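Local coordinates for protein N-acetylcysteine deacetylase (Bacillus subtilis, PDB 1YSJ) that probably deacetylates N-acetylcysteine to cysteine and acetate as a dinuclear metal hydrolase of the M20 peptidase family, in a pathway that degrades S-(2-succino)cysteine, at residues E82-E87 / K146-F151; G89-I94 / N173-I178; H182-L187 / F362-T367; V189-V194 / Q338-E343. The protein carries 1 engineered substitution. All blocks are in the same frame, centred on the assembly; numbering follows the deposited sequence.

Contact 1: residues E82-E87 / K146-F151; sequences EIKGRE and KGTVRF
I83 and V149 form an antiparallel hydrogen-bonded pair: I83 N lies 2.9 Å from V149 O, and V149 N returns the bond to I83 O at 2.9 Å. The non-hydrogen-bonded pairs E82–R150 and K84–T148 flank them, and strands 82-84 and 148-151 run at 172° to each other. Beyond the strand end, G85 N still reaches G147 O at 2.7 Å, adding one more bond to the ladder. E82, K84, T148 and R150 share one face, where three of them make a salt-bridge network. R150 comes side-on, its NE 3.0 Å and its NH2 3.2 Å from the single atom E82 OE1, with the guanidinium and carboxylate nearly coplanar. With CG anti to the backbone N (chi1 -176°) and the chain extended beyond it, the glutamate runs beside R150 and lays CG against T148 CG2 at 3.4 Å. Its other oxygen, OE2, takes K84 NZ at 2.8 Å. With an alanine here, K84 and R150 would probably lose the carboxylate they share, although V171 O and N173 O would still hold R150 NH1. On the opposite face I83 CD1 meets F151 CE1 at 3.6 Å, while V149 CG1 rides over one face of that ring. Helix 124-139 packs on I83 and F151 through A135, helix 384-402 covers V149, and strand 91-97 bonds to the far edge of strand 148-154.

Contact 2: residues G89-I94 / N173-I178; sequences GPVIAI and NGVSAI
V91 and V175 both carry CG1 anti to the backbone N, which turns V91 CG1 onto V175 CG2 at 3.9 Å, the two side chains crossing at about a right angle. The remaining branch of V175, CG1, reaches across to A93, 3.8 Å from its CB. I92 instead puts CG1 in the crowded position between its backbone N and carbonyl carbon (chi1 63°), and the end of the chain leads off toward L400 of helix 384-402. Two backbone bonds tie the segments together. S176 N meets V91 O at 2.7 Å, and A93 N meets A177 O at 2.8 Å. This is a parallel junction inside the mixed sheet of the metal-binding domain, with strand 91-97 flanked in the sheet by 148-154 and 175-184. S176 has a helical-type backbone (phi -87°, psi -35°), which breaks the extended run of 173-178; beyond it A93 and I178 make a sound parallel pair. Near the start of strand 91-97 a water joins the segments. It accepts from V91 N at 2.8 Å, donates to G174 O at 2.6 Å and bonds S176 OG at 2.5 Å. Farther along, I178 CG1 sits 4.0 Å from A93 CB, and the same isoleucine packs on F351 and Y354 of helix 351-355.

Contact 3: residues H182-L187 / F362-T367; sequences HNKPDL and FVWMGT. With NI (nickel (II) ion), chain C.
H182 and W364 pair in parallel between strands 182-184 and 362-366, and the main-chain polar atoms around them are closely matched. H182 N gives to V363 O at 2.9 Å, and H182 O accepts M365 N at 2.8 Å. K184 N then reaches the carbonyl of selenomethionine M365, with N to O at 2.7 Å. K184 O has two donors on opposite faces of its plane: L187 N, closing a type I turn, and T367 N, a longer bond of 3.3 Å. N183 N bonds H127 NE2. Among side chains, N183 ND2 bonds C122 O, and a water links N183 OD1 to T367 OG1. W364 NE1 is taken by E343 O. K184 lies over one face of that indole, CE 3.6 Å from the centroid of the five-membered ring in a CH-pi contact, and its NZ goes on to D186 OD2 at 3.1 Å. The ring's edge points at H182 CB. An alanine at W364 takes away the platform under CD and CE of K184 and would probably leave E343 O without its indole donor, K184 then being held mainly at NZ by D186. The imidazole is fixed at both nitrogens: ND1 donates to N183 O at 3.0 Å, almost perfectly straight and in the ring plane, and NE2 binds nickel at 2.2 Å. W373 NE1 also bonds N183 O. C122, H124 and two waters complete that metal's shell. The carbonyl of N183 thus acts as a second-shell group, fixing the rotation of the H182 ring and probably polarising it toward the metal.

Contact 4: residues V189-V194 / Q338-E343; sequences VGTIGV and QTVHAE
G190 O receives Q338 N at 2.8 Å, and Q338 answers with its own carbonyl, I192 N to Q338 O being 2.8 Å as well. The alternation continues along the strands: V340 N to I192 O at 3.2 Å, then V194 N to V340 O at 2.9 Å. A fifth bond, A342 N to V194 O at 3.2 Å, is of another kind, because the amide stands 74° out of the carbonyl plane, where the chain of 338-343 curls over the end of its partner. The first four follow the parallel pattern, in which a residue such as Q338, I192 or V340 bonds through both its N and its O to two residues of the other strand; the short axes make 34° with each other. Here the mixed sheet of the metal-binding domain ends within the chain: 338-341 is its outermost strand on this side, and 191-194 is hydrogen-bonded on its other edge to the antiparallel strand 360-366. In T191 a chi1 of -58° sets OG1 beside the backbone N and leaves CG2 anti to it, and that methyl meets V340 CG2 at 3.8 Å, the side chains crossing at about a right angle. A342 CB packs against the backbone of G193 and V194, 3.5 Å from V194 N. V194 CG2 touches T339 CG2 at 4.1 Å, more loosely. Helix 325-334 packs on I192 and T339 through A332 and on V194 through L325, while V387 and Y391 of helix 384-402 lie on I192.

All four contacts belong to one mixed sheet. Contacts 1 and 2 have centres 9 Å apart and join through strands 148-154 and 91-97, where R150 N lies 2.7 Å from I92 O. Contacts 2 and 3 share strand 175-184 but use opposite ends of it, with centres 24 Å apart. Contact 4 is only 7 Å from contact 3, centre to centre, and meets it where W364 O lies 2.7 Å from G193 N. Contact 3 alone supplies a nickel ligand, H182; G193 of contact 4 is about 10 Å from that side chain, whereas contacts 1 and 2 lie away from the metal site.

Contact 1: residues E82-E87 / K146-F151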
loop_
_atom_site.group_PDB
_atom_site.type_symbol
_atom_site.label_atom_id
_atom_site.label_comp_id
_atom_site.label_asym_id
_atom_site.label_seq_id
_atom_site.Cartn_x
_atom_site.Cartn_y
_atom_site.Cartn_z
ATOM N N GLU A 82 41.517 -4.925 27.057
ATOM C CA GLU A 82 41.450 -4.943 28.514
ATOM C C GLU A 82 42.693 -4.309 29.132
ATOM O O GLU A 82 43.816 -4.597 28.716
ATOM C CB GLU A 82 41.273 -6.387 29.007
ATOM C CG GLU A 82 41.082 -6.550 30.508
ATOM C CD GLU A 82 40.556 -7.931 30.894
ATOM O OE1 GLU A 82 39.361 -8.208 30.643
ATOM O OE2 GLU A 82 41.333 -8.733 31.465
ATOM N N ILE A 83 42.475 -3.438 30.117
ATOM C CA ILE A 83 43.560 -2.867 30.919
ATOM C C ILE A 83 43.315 -3.160 32.395
ATOM O O ILE A 83 42.317 -2.721 32.975
ATOM C CB ILE A 83 43.739 -1.341 30.676
ATOM C CG1 ILE A 83 44.253 -1.093 29.252
ATOM C CG2 ILE A 83 44.702 -0.733 31.693
ATOM C CD1 ILE A 83 44.066 0.311 28.754
ATOM N N LYS A 84 44.234 -3.918 32.987
ATOM C CA LYS A 84 44.140 -4.304 34.388
ATOM C C LYS A 84 44.909 -3.327 35.262
ATOM O O LYS A 84 46.017 -2.913 34.923
ATOM C CB LYS A 84 44.677 -5.723 34.600
ATOM C CG LYS A 84 44.133 -6.751 33.616
ATOM C CD LYS A 84 44.820 -8.102 33.776
ATOM C CE LYS A 84 43.954 -9.086 34.540
ATOM N NZ LYS A 84 42.816 -9.537 33.697
ATOM N N GLY A 85 44.309 -2.957 36.388
ATOM C CA GLY A 85 45.004 -2.200 37.420
ATOM C C GLY A 85 45.954 -3.107 38.177
ATOM O O GLY A 85 46.095 -4.288 37.844
ATOM N N ARG A 86 46.606 -2.563 39.200
ATOM C CA ARG A 86 47.584 -3.331 39.979
ATOM C C ARG A 86 46.964 -3.978 41.226
ATOM O O ARG A 86 47.646 -4.661 41.995
ATOM C CB ARG A 86 48.804 -2.464 40.320
ATOM C CG ARG A 86 49.466 -1.802 39.096
ATOM C CD ARG A 86 49.846 -2.814 38.001
ATOM N NE ARG A 86 51.012 -3.622 38.364
ATOM C CZ ARG A 86 51.467 -4.661 37.668
ATOM N NH1 ARG A 86 50.859 -5.049 36.553
ATOM N NH2 ARG A 86 52.537 -5.322 38.092
ATOM N N GLU A 87 45.665 -3.758 41.404
ATOM C CA GLU A 87 44.874 -4.411 42.443
ATOM C C GLU A 87 43.812 -5.291 41.797
ATOM O O GLU A 87 43.303 -4.967 40.718
ATOM C CB GLU A 87 44.155 -3.374 43.309
ATOM C CG GLU A 87 45.036 -2.540 44.228
ATOM C CD GLU A 87 44.229 -1.792 45.289
ATOM O OE1 GLU A 87 42.977 -1.803 45.217
ATOM O OE2 GLU A 87 44.845 -1.201 46.201
ATOM N N LYS A 146 41.580 0.682 40.388
ATOM C CA LYS A 146 41.222 -0.310 41.400
ATOM C C LYS A 146 40.381 -1.415 40.756
ATOM O O LYS A 146 39.250 -1.695 41.163
ATOM C CB LYS A 146 40.476 0.336 42.578
ATOM C CG LYS A 146 41.095 1.618 43.139
ATOM C CD LYS A 146 42.424 1.373 43.841
ATOM C CE LYS A 146 42.704 2.449 44.892
ATOM N NZ LYS A 146 42.610 3.839 44.351
ATOM N N GLY A 147 40.948 -2.036 39.731
ATOM C CA GLY A 147 40.268 -3.091 39.012
ATOM C C GLY A 147 40.623 -3.077 37.548
ATOM O O GLY A 147 41.755 -2.768 37.178
ATOM N N THR A 148 39.640 -3.392 36.714
ATOM C CA THR A 148 39.885 -3.645 35.305
ATOM C C THR A 148 38.904 -2.889 34.413
ATOM O O THR A 148 37.709 -2.825 34.701
ATOM C CB THR A 148 39.821 -5.163 35.022
ATOM O OG1 THR A 148 40.838 -5.826 35.785
ATOM C CG2 THR A 148 40.017 -5.474 33.539
ATOM N N VAL A 149 39.430 -2.310 33.335
ATOM C CA VAL A 149 38.593 -1.700 32.313
ATOM C C VAL A 149 38.628 -2.547 31.046
ATOM O O VAL A 149 39.689 -2.781 30.459
ATOM C CB VAL A 149 38.997 -0.237 31.991
ATOM C CG1 VAL A 149 38.019 0.370 30.994
ATOM C CG2 VAL A 149 39.040 0.607 33.260
ATOM N N ARG A 150 37.454 -3.012 30.642
ATOM C CA ARG A 150 37.299 -3.722 29.388
ATOM C C ARG A 150 36.797 -2.741 28.321
ATOM O O ARG A 150 35.826 -2.016 28.540
ATOM C CB ARG A 150 36.330 -4.882 29.575
ATOM C CG ARG A 150 36.461 -5.982 28.546
ATOM C CD ARG A 150 35.701 -7.216 28.994
ATOM N NE ARG A 150 36.413 -7.937 30.045
ATOM C CZ ARG A 150 35.894 -8.926 30.770
ATOM N NH1 ARG A 150 34.638 -9.318 30.575
ATOM N NH2 ARG A 150 36.635 -9.524 31.700
ATOM N N PHE A 151 37.481 -2.701 27.179
ATOM C CA PHE A 151 37.084 -1.827 26.076
ATOM C C PHE A 151 36.356 -2.611 24.992
ATOM O O PHE A 151 36.830 -3.650 24.526
ATOM C CB PHE A 151 38.296 -1.088 25.497
ATOM C CG PHE A 151 38.961 -0.171 26.478
ATOM C CD1 PHE A 151 39.925 -0.657 27.362
ATOM C CD2 PHE A 151 38.615 1.176 26.532
ATOM C CE1 PHE A 151 40.538 0.188 28.278
ATOM C CE2 PHE A 151 39.222 2.027 27.447
ATOM C CZ PHE A 151 40.184 1.533 28.324
#

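Contact 2: residues G89-I94 / N173-I178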
loop_
_atom_site.group_PDB
_atom_site.type_symbol
_atom_site.label_atom_id
_atom_site.label_comp_id
_atom_site.label_asym_id
_atom_site.label_seq_id
_atom_site.Cartn_x
_atom_site.Cartn_y
_atom_site.Cartn_z
ATOM N N GLY A 89 40.085 -6.292 41.513
ATOM C CA GLY A 89 38.900 -5.460 41.672
ATOM C C GLY A 89 37.815 -5.751 40.656
ATOM O O GLY A 89 37.958 -6.660 39.833
ATOM N N PRO A 90 36.706 -4.992 40.722
ATOM C CA PRO A 90 35.621 -5.136 39.750
ATOM C C PRO A 90 36.072 -4.831 38.325
ATOM O O PRO A 90 37.074 -4.135 38.116
ATOM C CB PRO A 90 34.575 -4.109 40.218
ATOM C CG PRO A 90 35.287 -3.203 41.158
ATOM C CD PRO A 90 36.406 -3.978 41.752
ATOM N N VAL A 91 35.337 -5.376 37.361
ATOM C CA VAL A 91 35.573 -5.107 35.951
ATOM C C VAL A 91 34.477 -4.174 35.450
ATOM O O VAL A 91 33.285 -4.443 35.643
ATOM C CB VAL A 91 35.559 -6.409 35.106
ATOM C CG1 VAL A 91 35.882 -6.110 33.640
ATOM C CG2 VAL A 91 36.538 -7.422 35.666
ATOM N N ILE A 92 34.883 -3.072 34.825
ATOM C CA ILE A 92 33.932 -2.174 34.162
ATOM C C ILE A 92 34.235 -2.077 32.670
ATOM O O ILE A 92 35.338 -2.399 32.229
ATOM C CB ILE A 92 33.865 -0.763 34.813
ATOM C CG1 ILE A 92 35.208 -0.035 34.705
ATOM C CG2 ILE A 92 33.388 -0.858 36.271
ATOM C CD1 ILE A 92 35.090 1.480 34.779
ATOM N N ALA A 93 33.252 -1.635 31.892
ATOM C CA ALA A 93 33.399 -1.608 30.450
ATOM C C ALA A 93 33.180 -0.216 29.882
ATOM O O ALA A 93 32.395 0.565 30.416
ATOM C CB ALA A 93 32.456 -2.621 29.795
ATOM N N ILE A 94 33.901 0.089 28.807
ATOM C CA ILE A 94 33.721 1.332 28.070
ATOM C C ILE A 94 33.503 0.996 26.591
ATOM O O ILE A 94 34.291 0.274 25.976
ATOM C CB ILE A 94 34.909 2.307 28.257
ATOM C CG1 ILE A 94 35.046 2.708 29.732
ATOM C CG2 ILE A 94 34.719 3.553 27.386
ATOM C CD1 ILE A 94 36.312 3.501 30.054
ATOM N N ASN A 173 30.459 -10.862 30.837
ATOM C CA ASN A 173 30.570 -11.739 31.997
ATOM C C ASN A 173 31.556 -11.159 33.006
ATOM O O ASN A 173 32.707 -10.865 32.664
ATOM C CB ASN A 173 30.976 -13.161 31.582
ATOM C CG ASN A 173 29.883 -13.881 30.793
ATOM O OD1 ASN A 173 28.720 -13.461 30.778
ATOM N ND2 ASN A 173 30.258 -14.972 30.130
ATOM N N GLY A 174 31.077 -10.962 34.234
ATOM C CA GLY A 174 31.892 -10.416 35.321
ATOM C C GLY A 174 32.000 -8.900 35.365
ATOM O O GLY A 174 32.640 -8.355 36.264
ATOM N N VAL A 175 31.376 -8.223 34.401
ATOM C CA VAL A 175 31.406 -6.758 34.313
ATOM C C VAL A 175 30.327 -6.117 35.204
ATOM O O VAL A 175 29.158 -6.490 35.141
ATOM C CB VAL A 175 31.284 -6.273 32.839
ATOM C CG1 VAL A 175 31.249 -4.757 32.756
ATOM C CG2 VAL A 175 32.445 -6.797 32.002
ATOM N N SER A 176 30.739 -5.153 36.025
ATOM C CA SER A 176 29.860 -4.495 36.992
ATOM C C SER A 176 29.103 -3.308 36.414
ATOM O O SER A 176 27.967 -3.045 36.803
ATOM C CB SER A 176 30.661 -4.024 38.209
ATOM O OG SER A 176 31.232 -5.118 38.899
ATOM N N ALA A 177 29.745 -2.582 35.503
ATOM C CA ALA A 177 29.164 -1.373 34.921
ATOM C C ALA A 177 29.654 -1.147 33.506
ATOM O O ALA A 177 30.755 -1.561 33.155
ATOM C CB ALA A 177 29.489 -0.169 35.780
ATOM N N ILE A 178 28.832 -0.479 32.701
ATOM C CA ILE A 178 29.185 -0.149 31.322
ATOM C C ILE A 178 28.915 1.323 30.998
ATOM O O ILE A 178 27.882 1.889 31.378
ATOM C CB ILE A 178 28.485 -1.084 30.288
ATOM C CG1 ILE A 178 29.032 -0.822 28.875
ATOM C CG2 ILE A 178 26.944 -0.952 30.362
ATOM C CD1 ILE A 178 28.909 -1.989 27.923
HETATM O O HOH W 1 33.001 -6.647 38.124
#

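Contact 3: residues H182-L187 / F362-T367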
loop_
_atom_site.group_PDB
_atom_site.type_symbol
_atom_site.label_atom_id
_atom_site.label_comp_id
_atom_site.label_asym_id
_atom_site.label_seq_id
_atom_site.Cartn_x
_atom_site.Cartn_y
_atom_site.Cartn_z
ATOM N N HIS A 182 27.536 9.272 23.054
ATOM C CA HIS A 182 27.265 9.636 21.684
ATOM C C HIS A 182 27.561 11.114 21.497
ATOM O O HIS A 182 27.192 11.940 22.336
ATOM C CB HIS A 182 25.834 9.312 21.272
ATOM C CG HIS A 182 25.692 9.056 19.806
ATOM N ND1 HIS A 182 25.788 10.058 18.863
ATOM C CD2 HIS A 182 25.498 7.907 19.118
ATOM C CE1 HIS A 182 25.648 9.539 17.657
ATOM N NE2 HIS A 182 25.470 8.235 17.783
ATOM N N ASN A 183 28.243 11.433 20.402
ATOM C CA ASN A 183 28.489 12.819 20.032
ATOM C C ASN A 183 27.161 13.556 19.908
ATOM O O ASN A 183 26.163 12.984 19.464
ATOM C CB ASN A 183 29.294 12.902 18.728
ATOM C CG ASN A 183 28.484 12.493 17.510
ATOM O OD1 ASN A 183 27.763 13.301 16.927
ATOM N ND2 ASN A 183 28.599 11.233 17.125
ATOM N N LYS A 184 27.150 14.813 20.328
ATOM C CA LYS A 184 25.954 15.632 20.272
ATOM C C LYS A 184 26.314 16.954 19.601
ATOM O O LYS A 184 26.884 17.840 20.242
ATOM C CB LYS A 184 25.387 15.847 21.677
ATOM C CG LYS A 184 23.890 16.166 21.732
ATOM C CD LYS A 184 23.047 14.926 21.439
ATOM C CE LYS A 184 21.583 15.127 21.804
ATOM N NZ LYS A 184 20.872 15.987 20.835
ATOM N N PRO A 185 26.001 17.080 18.297
ATOM C CA PRO A 185 26.395 18.242 17.484
ATOM C C PRO A 185 25.904 19.593 18.004
ATOM O O PRO A 185 26.553 20.612 17.755
ATOM C CB PRO A 185 25.786 17.942 16.103
ATOM C CG PRO A 185 24.776 16.859 16.336
ATOM C CD PRO A 185 25.262 16.079 17.503
ATOM N N ASP A 186 24.783 19.596 18.723
ATOM C CA ASP A 186 24.175 20.834 19.222
ATOM C C ASP A 186 24.795 21.340 20.528
ATOM O O ASP A 186 24.490 22.447 20.978
ATOM C CB ASP A 186 22.656 20.674 19.379
ATOM C CG ASP A 186 22.277 19.433 20.166
ATOM O OD1 ASP A 186 21.759 19.578 21.292
ATOM O OD2 ASP A 186 22.501 18.309 19.657
ATOM N N LEU A 187 25.659 20.527 21.133
ATOM C CA LEU A 187 26.365 20.914 22.357
ATOM C C LEU A 187 27.787 21.384 22.044
ATOM O O LEU A 187 28.385 20.930 21.070
ATOM C CB LEU A 187 26.386 19.751 23.360
ATOM C CG LEU A 187 25.071 19.346 24.031
ATOM C CD1 LEU A 187 25.292 18.139 24.921
ATOM C CD2 LEU A 187 24.457 20.501 24.830
ATOM N N PHE A 362 25.233 6.426 29.940
ATOM C CA PHE A 362 25.475 6.881 28.580
ATOM C C PHE A 362 25.370 8.402 28.541
ATOM O O PHE A 362 24.368 8.971 28.979
ATOM C CB PHE A 362 24.434 6.246 27.655
ATOM C CG PHE A 362 24.763 6.340 26.188
ATOM C CD1 PHE A 362 25.684 5.470 25.610
ATOM C CD2 PHE A 362 24.119 7.270 25.378
ATOM C CE1 PHE A 362 25.975 5.540 24.245
ATOM C CE2 PHE A 362 24.399 7.351 24.012
ATOM C CZ PHE A 362 25.324 6.484 23.446
ATOM N N VAL A 363 26.398 9.062 28.019
ATOM C CA VAL A 363 26.431 10.531 28.011
ATOM C C VAL A 363 26.474 11.147 26.608
ATOM O O VAL A 363 26.915 10.504 25.648
ATOM C CB VAL A 363 27.614 11.092 28.848
ATOM C CG1 VAL A 363 27.468 10.712 30.308
ATOM C CG2 VAL A 363 28.964 10.626 28.292
ATOM N N TRP A 364 26.012 12.395 26.505
ATOM C CA TRP A 364 26.215 13.194 25.300
ATOM C C TRP A 364 27.606 13.814 25.335
ATOM O O TRP A 364 28.004 14.394 26.346
ATOM C CB TRP A 364 25.185 14.323 25.176
ATOM C CG TRP A 364 23.724 13.932 25.048
ATOM C CD1 TRP A 364 22.658 14.586 25.608
ATOM C CD2 TRP A 364 23.165 12.834 24.300
ATOM N NE1 TRP A 364 21.480 13.965 25.266
ATOM C CE2 TRP A 364 21.759 12.887 24.468
ATOM C CE3 TRP A 364 23.711 11.813 23.512
ATOM C CZ2 TRP A 364 20.894 11.961 23.873
ATOM C CZ3 TRP A 364 22.850 10.887 22.926
ATOM C CH2 TRP A 364 21.456 10.970 23.111
HETATM N N MSE A 365 28.339 13.695 24.233
HETATM C CA MSE A 365 29.615 14.382 24.086
HETATM C C MSE A 365 29.443 15.567 23.134
HETATM O O MSE A 365 29.209 15.380 21.938
HETATM C CB MSE A 365 30.683 13.413 23.567
HETATM C CG MSE A 365 32.121 13.955 23.570
HETATM SE SE MSE A 365 32.789 14.536 25.327
HETATM C CE MSE A 365 32.486 12.876 26.386
ATOM N N GLY A 366 29.545 16.782 23.668
ATOM C CA GLY A 366 29.459 17.992 22.852
ATOM C C GLY A 366 30.523 18.005 21.771
ATOM O O GLY A 366 31.697 17.763 22.052
ATOM N N THR A 367 30.116 18.264 20.531
ATOM C CA THR A 367 31.059 18.268 19.407
ATOM C C THR A 367 30.928 19.479 18.489
ATOM O O THR A 367 31.600 19.547 17.465
ATOM C CB THR A 367 30.970 16.978 18.546
ATOM O OG1 THR A 367 29.606 16.731 18.185
ATOM C CG2 THR A 367 31.536 15.771 19.299
HETATM NI NI NI C . 25.515 6.704 16.208
HETATM O O HOH W 2 28.981 15.974 15.880
HETATM O O HOH W 3 23.787 5.974 16.049
HETATM O O HOH W 4 25.614 5.153 17.869
#

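Contact 4: residues V189-V194 / Q338-E343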
loop_
_atom_site.group_PDB
_atom_site.type_symbol
_atom_site.label_atom_id
_atom_site.label_comp_id
_atom_site.label_asym_id
_atom_site.label_seq_id
_atom_site.Cartn_x
_atom_site.Cartn_y
_atom_site.Cartn_z
ATOM N N VAL A 189 31.982 22.032 22.495
ATOM C CA VAL A 189 33.171 21.285 22.908
ATOM C C VAL A 189 33.509 21.594 24.369
ATOM O O VAL A 189 33.529 22.760 24.779
ATOM C CB VAL A 189 34.386 21.617 21.994
ATOM C CG1 VAL A 189 35.666 20.942 22.496
ATOM C CG2 VAL A 189 34.099 21.207 20.559
ATOM N N GLY A 190 33.765 20.541 25.143
ATOM C CA GLY A 190 34.060 20.671 26.566
ATOM C C GLY A 190 32.846 20.412 27.441
ATOM O O GLY A 190 32.941 20.447 28.669
ATOM N N THR A 191 31.708 20.150 26.803
ATOM C CA THR A 191 30.450 19.912 27.500
ATOM C C THR A 191 29.978 18.460 27.356
ATOM O O THR A 191 29.943 17.912 26.255
ATOM C CB THR A 191 29.353 20.892 27.026
ATOM O OG1 THR A 191 29.791 22.238 27.254
ATOM C CG2 THR A 191 28.049 20.664 27.780
ATOM N N ILE A 192 29.625 17.860 28.492
ATOM C CA ILE A 192 29.128 16.488 28.574
ATOM C C ILE A 192 27.668 16.517 29.060
ATOM O O ILE A 192 27.354 17.151 30.071
ATOM C CB ILE A 192 30.025 15.620 29.519
ATOM C CG1 ILE A 192 31.436 15.445 28.936
ATOM C CG2 ILE A 192 29.424 14.238 29.760
ATOM C CD1 ILE A 192 32.471 16.435 29.436
ATOM N N GLY A 193 26.780 15.853 28.321
ATOM C CA GLY A 193 25.352 15.807 28.654
ATOM C C GLY A 193 25.031 14.676 29.612
ATOM O O GLY A 193 25.290 13.511 29.311
ATOM N N VAL A 194 24.449 15.020 30.758
ATOM C CA VAL A 194 24.294 14.084 31.871
ATOM C C VAL A 194 22.873 14.070 32.458
ATOM O O VAL A 194 22.360 15.109 32.881
ATOM C CB VAL A 194 25.336 14.402 32.998
ATOM C CG1 VAL A 194 25.054 13.606 34.259
ATOM C CG2 VAL A 194 26.762 14.130 32.520
ATOM N N GLN A 338 32.538 21.076 31.373
ATOM C CA GLN A 338 31.205 21.424 31.850
ATOM C C GLN A 338 30.191 20.311 31.619
ATOM O O GLN A 338 30.341 19.490 30.706
ATOM C CB GLN A 338 30.726 22.736 31.217
ATOM C CG GLN A 338 31.476 23.975 31.704
ATOM C CD GLN A 338 31.276 24.267 33.191
ATOM O OE1 GLN A 338 30.201 24.025 33.751
ATOM N NE2 GLN A 338 32.313 24.799 33.832
ATOM N N THR A 339 29.171 20.277 32.472
ATOM C CA THR A 339 28.044 19.370 32.293
ATOM C C THR A 339 26.746 20.151 32.157
ATOM O O THR A 339 26.581 21.217 32.754
ATOM C CB THR A 339 27.907 18.354 33.453
ATOM O OG1 THR A 339 27.887 19.046 34.705
ATOM C CG2 THR A 339 29.055 17.351 33.438
ATOM N N VAL A 340 25.837 19.619 31.347
ATOM C CA VAL A 340 24.475 20.138 31.246
ATOM C C VAL A 340 23.496 18.986 31.462
ATOM O O VAL A 340 23.881 17.815 31.370
ATOM C CB VAL A 340 24.199 20.834 29.881
ATOM C CG1 VAL A 340 25.048 22.098 29.732
ATOM C CG2 VAL A 340 24.422 19.879 28.713
ATOM N N HIS A 341 22.244 19.319 31.765
ATOM C CA HIS A 341 21.205 18.306 31.904
ATOM C C HIS A 341 20.818 17.772 30.530
ATOM O O HIS A 341 20.303 18.512 29.687
ATOM C CB HIS A 341 19.979 18.858 32.641
ATOM C CG HIS A 341 18.958 17.813 32.972
ATOM N ND1 HIS A 341 19.176 16.833 33.917
ATOM C CD2 HIS A 341 17.717 17.590 32.477
ATOM C CE1 HIS A 341 18.111 16.055 33.995
ATOM N NE2 HIS A 341 17.211 16.493 33.132
ATOM N N ALA A 342 21.082 16.483 30.317
ATOM C CA ALA A 342 20.905 15.852 29.011
ATOM C C ALA A 342 19.462 15.894 28.508
ATOM O O ALA A 342 18.534 15.509 29.218
ATOM C CB ALA A 342 21.423 14.418 29.036
ATOM N N GLU A 343 19.287 16.376 27.280
ATOM C CA GLU A 343 17.994 16.337 26.609
ATOM C C GLU A 343 17.775 14.952 26.014
ATOM O O GLU A 343 18.720 14.318 25.531
ATOM C CB GLU A 343 17.931 17.397 25.510
ATOM C CG GLU A 343 17.860 18.835 26.033
ATOM C CD GLU A 343 17.955 19.883 24.932
ATOM O OE1 GLU A 343 17.643 21.060 25.213
ATOM O OE2 GLU A 343 18.342 19.538 23.789
#